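Local coordinates for protein sulfoquinovosidase (PDB 5AEE) that hydrolyses sulfoquinovosyl diacylglycerides and simple sulfoquinovosides to release sulfoquinovose, which the bacterium uses as a source of carbon and sulfur, at residues T150-V155 with F406-P411; Q191-H196 with L224-A229; V328-Y333 with L397-W402. The protein carries 1 engineered substitution. One frame throughout, in Å; residues are numbered along the deposited sequence.

Interaction 1 (T150-V155 with F406-P411); sequences TSEQGV and FGEYLP. With CA (calcium ion), chain C; NSQ (4-nitrophenyl alpha-D-6-sulfoquinovoside), chain E.
The aglycone side of the active-site pocket is built where Glu152, on a loop of the N-terminal beta domain, meets Glu408 and Tyr409 on the loop that follows barrel strand 401-404. The two glutamates come in at about a right angle, their carboxylate planes 48° apart, and Glu152 OE2 stands 2.4 Å from Glu408 OE2. Both chains bend at chi2, which folds each carboxylate back into this meeting point. Arg455 forms salt bridges with both acids, to Glu152 OE1 and Glu408 OE2, so that one guanidinium bridges the pair. Tyr409 lies alongside: Glu408 OE2 is in the plane of its ring at the edge, and Tyr409 CD1 is 3.2 Å from Glu152 OE2. The tyrosine reaches past the acids to donate from OH to the nitro oxygen O34 of the bound 4-nitrophenyl sulfoquinovoside, at 3.0 Å. Glu152 OE1 touches aryl carbon C27 of this ligand at 3.2 Å. Phe406 CZ meets the same carbon at 3.4 Å, its flat apolar ring packing against the aryl group of this ligand. Behind the pocket, Thr150 packs OG1 against Glu408 CB at 3.2 Å; with chi1 at -175° this hydroxyl swings away from the backbone N, and its hydrogen bond goes to Phe181 O. Farther along the same loop Gln153 and Gly154 bind a calcium ion, Gly154 O at 2.3 Å, with Asp481 and the backbone of the engineered Asn472 completing the protein ligands. A beta-domain loop reaching across to the catalytic barrel, with Glu408 an active-site residue by similarity just beyond the nucleophile Asp405, is characteristic of the glycoside hydrolase family 31 active site.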
# COMPACT_ATOMS: atom_id res chain seq x y z
N THR A 150 5.05 10.14 0.78
CA THR A 150 5.31 8.90 1.39
C THR A 150 6.13 9.10 2.65
O THR A 150 7.11 9.86 2.67
CB THR A 150 5.95 7.85 0.44
OG1 THR A 150 6.05 6.61 1.14
CG2 THR A 150 7.29 8.24 -0.03
N SER A 151 5.81 8.38 3.70
CA SER A 151 6.61 8.46 4.88
C SER A 151 6.34 7.23 5.72
O SER A 151 5.57 6.34 5.32
CB SER A 151 6.17 9.72 5.73
OG SER A 151 4.87 9.57 6.30
N GLU A 152 6.91 7.21 6.93
CA GLU A 152 6.40 6.27 7.95
C GLU A 152 4.94 6.49 8.21
O GLU A 152 4.39 7.59 8.15
CB GLU A 152 7.13 6.32 9.29
CG GLU A 152 8.64 6.17 9.23
CD GLU A 152 9.09 4.97 8.38
OE1 GLU A 152 8.72 3.83 8.72
OE2 GLU A 152 9.78 5.21 7.33
N GLN A 153 4.28 5.40 8.43
CA GLN A 153 2.82 5.35 8.52
C GLN A 153 2.22 5.91 9.84
O GLN A 153 1.03 6.17 9.91
CB GLN A 153 2.46 3.92 8.31
CG GLN A 153 1.02 3.65 8.09
CD GLN A 153 0.44 2.83 9.18
OE1 GLN A 153 1.01 2.66 10.29
NE2 GLN A 153 -0.74 2.36 8.92
N GLY A 154 3.04 6.12 10.87
CA GLY A 154 2.52 6.52 12.16
C GLY A 154 2.40 5.38 13.14
O GLY A 154 2.02 4.27 12.78
N VAL A 155 2.65 5.69 14.40
CA VAL A 155 2.40 4.79 15.51
C VAL A 155 1.24 5.33 16.32
O VAL A 155 1.43 6.25 17.10
CB VAL A 155 3.64 4.66 16.42
CG1 VAL A 155 3.30 3.87 17.66
CG2 VAL A 155 4.80 4.04 15.64
N PHE A 406 10.88 -0.76 2.89
CA PHE A 406 11.28 0.62 2.84
C PHE A 406 11.11 1.14 1.44
O PHE A 406 10.38 0.52 0.67
CB PHE A 406 12.69 0.92 3.43
CG PHE A 406 12.76 0.77 4.90
CD1 PHE A 406 13.03 -0.45 5.45
CD2 PHE A 406 12.55 1.88 5.73
CE1 PHE A 406 13.04 -0.58 6.85
CE2 PHE A 406 12.63 1.77 7.10
CZ PHE A 406 12.81 0.52 7.65
N GLY A 407 11.71 2.28 1.10
CA GLY A 407 11.35 3.00 -0.14
C GLY A 407 10.73 4.37 0.21
O GLY A 407 10.57 5.21 -0.69
N GLU A 408 10.36 4.57 1.48
CA GLU A 408 9.68 5.85 1.94
C GLU A 408 10.58 6.88 2.62
O GLU A 408 10.09 7.95 3.12
CB GLU A 408 8.53 5.50 2.91
CG GLU A 408 8.90 5.17 4.35
CD GLU A 408 9.49 3.78 4.55
OE1 GLU A 408 9.65 3.03 3.57
OE2 GLU A 408 9.76 3.44 5.70
N TYR A 409 11.87 6.63 2.65
CA TYR A 409 12.76 7.34 3.56
C TYR A 409 13.71 8.26 2.89
O TYR A 409 14.62 8.74 3.58
CB TYR A 409 13.65 6.33 4.28
CG TYR A 409 13.73 6.30 5.80
CD1 TYR A 409 12.83 5.52 6.52
CD2 TYR A 409 14.79 6.90 6.50
CE1 TYR A 409 12.94 5.37 7.91
CE2 TYR A 409 14.92 6.75 7.90
CZ TYR A 409 13.97 5.99 8.61
OH TYR A 409 14.02 5.76 10.01
N LEU A 410 13.57 8.53 1.60
CA LEU A 410 14.52 9.40 0.96
C LEU A 410 14.45 10.80 1.52
O LEU A 410 13.42 11.44 1.41
CB LEU A 410 14.29 9.46 -0.54
CG LEU A 410 15.41 10.14 -1.30
CD1 LEU A 410 16.51 9.15 -1.59
CD2 LEU A 410 14.91 10.72 -2.61
N PRO A 411 15.57 11.31 2.10
CA PRO A 411 15.55 12.73 2.54
C PRO A 411 15.58 13.70 1.35
O PRO A 411 16.05 13.33 0.27
CB PRO A 411 16.81 12.86 3.40
CG PRO A 411 17.26 11.44 3.65
CD PRO A 411 16.81 10.62 2.52
CA CA C . 1.52 2.03 12.38
O12 NSQ E . 13.97 -2.16 10.11
S10 NSQ E . 14.06 -3.56 10.59
O13 NSQ E . 15.30 -4.31 10.29
O11 NSQ E . 13.70 -3.56 12.01
C6 NSQ E . 12.87 -4.50 9.77
C5 NSQ E . 11.43 -4.07 9.97
O5 NSQ E . 11.29 -2.89 9.12
C1 NSQ E . 10.01 -2.39 8.91
C2 NSQ E . 9.04 -3.51 8.45
O2 NSQ E . 7.79 -2.89 8.25
C3 NSQ E . 9.05 -4.62 9.48
O3 NSQ E . 8.16 -5.67 9.15
C4 NSQ E . 10.43 -5.20 9.63
O4 NSQ E . 10.40 -6.20 10.69
O1 NSQ E . 9.63 -1.86 10.17
C25 NSQ E . 10.18 -0.69 10.52
C26 NSQ E . 9.96 0.44 9.71
C27 NSQ E . 10.59 1.61 10.05
C28 NSQ E . 11.36 1.67 11.21
N32 NSQ E . 12.03 2.88 11.49
O33 NSQ E . 13.01 2.85 12.29
O34 NSQ E . 11.77 3.93 10.80
C29 NSQ E . 11.57 0.52 11.97
C30 NSQ E . 10.97 -0.67 11.63
O HOH W 1 2.35 0.98 14.33
O HOH W 2 3.76 2.37 11.71

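Interaction 2 (Q191-H196 with L224-A229); sequences QKYYCH and LRFECA
Tyr194 and Glu227 pair across two antiparallel strands of the N-terminal beta domain, and each bonds the other through both main chain and side chain. Tyr194 N donates to Glu227 O at 3.0 Å, and Glu227 N returns a longer bond to Tyr194 O at 3.3 Å. On the same face, Tyr194 OH donates to Glu227 OE1 (2.6 Å), which accepts through its anti lone pair, the one away from the other carboxylate oxygen. The tyrosine's chi1 of 70° sets CG between its own backbone N and carbonyl carbon and tips the ring over the neighbouring strand, so that one face covers the Glu227 backbone N and CE2 lies 3.3 Å from Glu227 CB. Arg102 NE forms a salt bridge with the same OE1, which is therefore gripped from two sources. His196 and Arg225 make the next hydrogen-bonded pair, straight and reciprocal, with both N to O distances at 2.9 Å. Their polar ends turn to other partners: His196 ND1 to Thr186 OG1, Arg225 to Asp98 and Asp198. Near the end of the pairing Ala229 N reaches Lys192 O at 3.2 Å, while Lys192 NZ is held by Glu595 and Asp230 O. The opposite face carries Tyr193, Cys195, Phe226 and Cys228, and its contacts are apolar. Phe226 turns its edge toward the face of Tyr193 in an offset T-shaped pair with planes at 62°, and Cys195 SG sits obliquely 4.2 Å from the Phe226 ring centroid. The chemistry is thus two-sided: on one face the contacts between the strands are apolar and sulfur-aromatic, whereas on the other Tyr194 OH, Glu227 OE1, His196 ND1 and the Arg225 guanidinium are each met by a hydrogen bond or an opposite charge.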
# COMPACT_ATOMS: atom_id res chain seq x y z
N GLN A 191 -18.86 9.33 -9.49
CA GLN A 191 -19.23 9.64 -10.87
C GLN A 191 -18.60 8.70 -11.87
O GLN A 191 -18.72 8.93 -13.08
CB GLN A 191 -18.94 11.07 -11.23
CG GLN A 191 -19.80 12.06 -10.47
CD GLN A 191 -19.67 13.44 -11.04
OE1 GLN A 191 -19.67 13.63 -12.26
NE2 GLN A 191 -19.57 14.43 -10.17
N LYS A 192 -18.00 7.60 -11.40
CA LYS A 192 -17.43 6.55 -12.26
C LYS A 192 -16.41 7.07 -13.23
O LYS A 192 -16.47 6.87 -14.45
CB LYS A 192 -18.53 5.74 -12.94
CG LYS A 192 -19.24 4.83 -11.96
CD LYS A 192 -20.42 4.14 -12.60
CE LYS A 192 -21.00 3.16 -11.63
NZ LYS A 192 -22.00 2.33 -12.35
N TYR A 193 -15.41 7.72 -12.64
CA TYR A 193 -14.18 8.09 -13.34
C TYR A 193 -13.05 7.96 -12.34
O TYR A 193 -13.32 7.95 -11.09
CB TYR A 193 -14.24 9.52 -13.91
CG TYR A 193 -14.14 10.63 -12.93
CD1 TYR A 193 -12.94 10.95 -12.34
CD2 TYR A 193 -15.27 11.39 -12.57
CE1 TYR A 193 -12.84 12.01 -11.42
CE2 TYR A 193 -15.18 12.45 -11.68
CZ TYR A 193 -13.96 12.73 -11.09
OH TYR A 193 -13.81 13.75 -10.19
N TYR A 194 -11.85 7.81 -12.87
CA TYR A 194 -10.65 8.01 -12.09
C TYR A 194 -9.91 9.19 -12.63
O TYR A 194 -9.99 9.52 -13.80
CB TYR A 194 -9.73 6.79 -12.09
CG TYR A 194 -9.02 6.47 -13.39
CD1 TYR A 194 -7.88 7.19 -13.80
CD2 TYR A 194 -9.47 5.41 -14.21
CE1 TYR A 194 -7.25 6.90 -14.97
CE2 TYR A 194 -8.82 5.09 -15.40
CZ TYR A 194 -7.71 5.84 -15.78
OH TYR A 194 -7.06 5.60 -16.94
N CYS A 195 -9.10 9.76 -11.76
CA CYS A 195 -8.20 10.81 -12.11
C CYS A 195 -6.83 10.35 -11.65
O CYS A 195 -6.73 9.90 -10.55
CB CYS A 195 -8.61 12.07 -11.35
SG CYS A 195 -7.41 13.39 -11.36
N HIS A 196 -5.83 10.40 -12.52
CA HIS A 196 -4.46 10.06 -12.17
C HIS A 196 -3.55 11.21 -12.53
O HIS A 196 -3.57 11.69 -13.67
CB HIS A 196 -4.05 8.76 -12.89
CG HIS A 196 -2.62 8.48 -12.73
ND1 HIS A 196 -2.11 8.08 -11.52
CD2 HIS A 196 -1.57 8.68 -13.56
CE1 HIS A 196 -0.79 7.98 -11.63
NE2 HIS A 196 -0.44 8.33 -12.86
N LEU A 224 -2.56 15.59 -15.72
CA LEU A 224 -3.64 14.74 -15.20
C LEU A 224 -4.35 14.03 -16.33
O LEU A 224 -4.62 14.63 -17.37
CB LEU A 224 -4.70 15.56 -14.45
CG LEU A 224 -4.29 16.61 -13.44
CD1 LEU A 224 -3.74 17.89 -14.07
CD2 LEU A 224 -5.51 16.90 -12.59
N ARG A 225 -4.73 12.80 -16.07
CA ARG A 225 -5.49 11.97 -16.99
C ARG A 225 -6.75 11.52 -16.32
O ARG A 225 -6.74 11.23 -15.13
CB ARG A 225 -4.72 10.69 -17.32
CG ARG A 225 -3.43 10.93 -18.01
CD ARG A 225 -2.78 9.62 -18.38
NE ARG A 225 -2.07 9.81 -19.63
CZ ARG A 225 -0.90 10.44 -19.76
NH1 ARG A 225 -0.27 10.93 -18.70
NH2 ARG A 225 -0.35 10.58 -20.96
N PHE A 226 -7.82 11.36 -17.10
CA PHE A 226 -9.07 10.81 -16.58
C PHE A 226 -9.63 9.79 -17.54
O PHE A 226 -9.47 9.89 -18.76
CB PHE A 226 -10.14 11.86 -16.44
CG PHE A 226 -9.76 13.04 -15.66
CD1 PHE A 226 -8.90 14.01 -16.18
CD2 PHE A 226 -10.36 13.26 -14.40
CE1 PHE A 226 -8.61 15.15 -15.43
CE2 PHE A 226 -10.09 14.40 -13.69
CZ PHE A 226 -9.19 15.34 -14.19
N GLU A 227 -10.32 8.82 -16.99
CA GLU A 227 -11.06 7.89 -17.76
C GLU A 227 -12.34 7.56 -17.01
O GLU A 227 -12.39 7.58 -15.77
CB GLU A 227 -10.17 6.66 -17.96
CG GLU A 227 -10.21 6.20 -19.34
CD GLU A 227 -9.40 4.98 -19.63
OE1 GLU A 227 -8.45 4.61 -18.92
OE2 GLU A 227 -9.76 4.40 -20.67
N CYS A 228 -13.41 7.31 -17.78
CA CYS A 228 -14.72 6.93 -17.26
C CYS A 228 -15.01 5.48 -17.59
O CYS A 228 -14.28 4.85 -18.36
CB CYS A 228 -15.78 7.79 -17.84
SG CYS A 228 -15.61 9.54 -17.43
N ALA A 229 -16.02 4.93 -16.93
CA ALA A 229 -16.55 3.65 -17.28
C ALA A 229 -17.93 3.53 -16.71
O ALA A 229 -18.34 4.32 -15.88
CB ALA A 229 -15.70 2.51 -16.72

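Interaction 3 (V328-Y333 with L397-W402); sequences VQFLAY and LGCGGW. With NSQ (4-nitrophenyl alpha-D-6-sulfoquinovoside), chain E.
Ala332 and Trp402 pair in the parallel TIM-barrel wall, on strands 329-334 and 401-404, one residue before Tyr333 of the sulfoquinovoside pocket. Ala332 N donates to Gly401 O at 3.1 Å, and two residues earlier Gly400 N donates to Phe330 O at 2.8 Å. Glycines suit this entry to the strand: with no side chain on Gly400, Gln329 OE1 comes to 3.3 Å from its CA, and Leu331 CD2 comes to 4.1 Å from Gly401 CA, where a side chain would crowd it. A water near the start of the strand accepts from Phe330 N and stands 2.7 Å from Gln329 OE1. Cys399 SG touches both Ala332 CB, at 3.8 Å, and the edge of the Phe330 ring, where CD2 is 3.9 Å away; small Ala332 lets the sulfur lie close. At the pocket end Tyr333 OH lies 3.6 Å from ligand atom C6 and hydrogen-bonds the nucleophile Asp405. Gly398, with its positive phi, closes helix 380-395 in a Schellman motif. That helix, through Met394 and Ile390, covers Trp402, whose NE1 bonds Asn437 on helix 422-443; Phe330 packs against helix 316-325, and strand 282-286 flanks strand 329-334 on its other edge.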
# COMPACT_ATOMS: atom_id res chain seq x y z
N VAL A 328 8.16 -26.27 2.01
CA VAL A 328 8.41 -25.08 2.78
C VAL A 328 9.40 -24.19 2.02
O VAL A 328 10.54 -24.60 1.77
CB VAL A 328 8.92 -25.39 4.20
CG1 VAL A 328 9.18 -24.12 5.00
CG2 VAL A 328 7.91 -26.23 4.94
N GLN A 329 8.95 -22.98 1.68
CA GLN A 329 9.82 -21.98 1.07
C GLN A 329 10.57 -21.23 2.15
O GLN A 329 10.15 -21.20 3.28
CB GLN A 329 9.04 -20.98 0.21
CG GLN A 329 8.42 -21.56 -1.06
CD GLN A 329 9.49 -22.05 -2.02
OE1 GLN A 329 10.52 -21.41 -2.20
NE2 GLN A 329 9.30 -23.21 -2.55
N PHE A 330 11.72 -20.67 1.81
CA PHE A 330 12.45 -19.77 2.70
C PHE A 330 12.35 -18.38 2.16
O PHE A 330 12.70 -18.11 0.97
CB PHE A 330 13.86 -20.13 2.77
CG PHE A 330 14.63 -19.24 3.68
CD1 PHE A 330 14.46 -19.33 5.06
CD2 PHE A 330 15.56 -18.32 3.18
CE1 PHE A 330 15.17 -18.50 5.92
CE2 PHE A 330 16.24 -17.46 4.04
CZ PHE A 330 16.05 -17.56 5.40
N LEU A 331 11.90 -17.48 3.01
CA LEU A 331 11.80 -16.05 2.63
C LEU A 331 12.74 -15.20 3.49
O LEU A 331 12.91 -15.50 4.70
CB LEU A 331 10.36 -15.58 2.77
CG LEU A 331 9.38 -16.32 1.82
CD1 LEU A 331 8.84 -17.63 2.41
CD2 LEU A 331 8.21 -15.37 1.58
N ALA A 332 13.34 -14.16 2.88
CA ALA A 332 14.34 -13.32 3.56
C ALA A 332 13.85 -11.84 3.63
O ALA A 332 12.65 -11.61 3.59
CB ALA A 332 15.67 -13.47 2.93
N TYR A 333 14.76 -10.89 3.66
CA TYR A 333 14.45 -9.48 3.92
C TYR A 333 15.55 -8.65 3.19
O TYR A 333 16.77 -8.95 3.26
CB TYR A 333 14.48 -9.18 5.41
CG TYR A 333 14.24 -7.70 5.72
CD1 TYR A 333 15.30 -6.78 5.65
CD2 TYR A 333 13.02 -7.22 6.01
CE1 TYR A 333 15.07 -5.43 5.88
CE2 TYR A 333 12.79 -5.82 6.26
CZ TYR A 333 13.83 -4.96 6.15
OH TYR A 333 13.70 -3.60 6.38
N LEU A 397 20.83 -17.91 -3.60
CA LEU A 397 20.80 -18.59 -2.30
C LEU A 397 19.65 -19.57 -2.13
O LEU A 397 19.69 -20.55 -1.32
CB LEU A 397 20.71 -17.54 -1.15
CG LEU A 397 20.60 -18.07 0.30
CD1 LEU A 397 21.80 -18.87 0.74
CD2 LEU A 397 20.35 -16.97 1.31
N GLY A 398 18.56 -19.31 -2.83
CA GLY A 398 17.43 -20.21 -2.77
C GLY A 398 16.18 -19.66 -2.15
O GLY A 398 15.23 -20.40 -2.00
N CYS A 399 16.13 -18.34 -1.91
CA CYS A 399 14.93 -17.74 -1.38
C CYS A 399 13.77 -17.87 -2.36
O CYS A 399 13.90 -17.58 -3.57
CB CYS A 399 15.18 -16.26 -1.00
SG CYS A 399 16.47 -15.95 0.22
N GLY A 400 12.61 -18.25 -1.84
CA GLY A 400 11.38 -18.27 -2.58
C GLY A 400 10.69 -16.92 -2.56
O GLY A 400 9.62 -16.74 -3.18
N GLY A 401 11.27 -16.00 -1.85
CA GLY A 401 10.61 -14.66 -1.68
C GLY A 401 11.26 -13.87 -0.60
O GLY A 401 12.21 -14.33 0.02
N TRP A 402 10.73 -12.65 -0.32
CA TRP A 402 11.32 -11.86 0.68
C TRP A 402 10.41 -10.67 0.88
O TRP A 402 9.64 -10.35 -0.01
CB TRP A 402 12.80 -11.39 0.34
CG TRP A 402 12.95 -10.78 -1.04
CD1 TRP A 402 12.70 -9.51 -1.37
CD2 TRP A 402 13.36 -11.44 -2.22
NE1 TRP A 402 12.89 -9.31 -2.68
CE2 TRP A 402 13.30 -10.49 -3.25
CE3 TRP A 402 13.76 -12.75 -2.53
CZ2 TRP A 402 13.66 -10.79 -4.54
CZ3 TRP A 402 14.07 -13.06 -3.78
CH2 TRP A 402 14.06 -12.11 -4.80
O12 NSQ E . 13.97 -2.16 10.11
S10 NSQ E . 14.06 -3.56 10.59
O13 NSQ E . 15.30 -4.31 10.29
O11 NSQ E . 13.70 -3.56 12.01
C6 NSQ E . 12.87 -4.50 9.77
C5 NSQ E . 11.43 -4.07 9.97
O5 NSQ E . 11.29 -2.89 9.12
C1 NSQ E . 10.01 -2.39 8.91
C2 NSQ E . 9.04 -3.51 8.45
O2 NSQ E . 7.79 -2.89 8.25
C3 NSQ E . 9.05 -4.62 9.48
O3 NSQ E . 8.16 -5.67 9.15
C4 NSQ E . 10.43 -5.20 9.63
O4 NSQ E . 10.40 -6.20 10.69
O1 NSQ E . 9.63 -1.86 10.17
C25 NSQ E . 10.18 -0.69 10.52
C26 NSQ E . 9.96 0.44 9.71
C27 NSQ E . 10.59 1.61 10.05
C28 NSQ E . 11.36 1.67 11.21
N32 NSQ E . 12.03 2.88 11.49
O33 NSQ E . 13.01 2.85 12.29
O34 NSQ E . 11.77 3.93 10.80
C29 NSQ E . 11.57 0.52 11.97
C30 NSQ E . 10.97 -0.67 11.63
O HOH W 3 12.81 -21.32 -0.82

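All three contacts are buried, but they hold different elements. Interaction 2 ties neighbouring strands inside the N-terminal beta domain, interaction 3 neighbouring strands inside the catalytic barrel, and interaction 1 joins loops from those two domains. Interactions 1 and 3 meet at the ligand, where Phe406 CE1 lies 3.1 Å from Tyr333 OH, whereas interaction 2 sits apart, its nearest atoms about 14 Å from interaction 1 and about 24 Å from interaction 3. The chemistry follows: backbone bonds dominate the two strand pairs, antiparallel with large side chains in 191-196/224-229 and parallel with glycines in 328-333/397-402, while two close carboxylates and a ligand aryl group mark the loop contact, with calcium bound beside it.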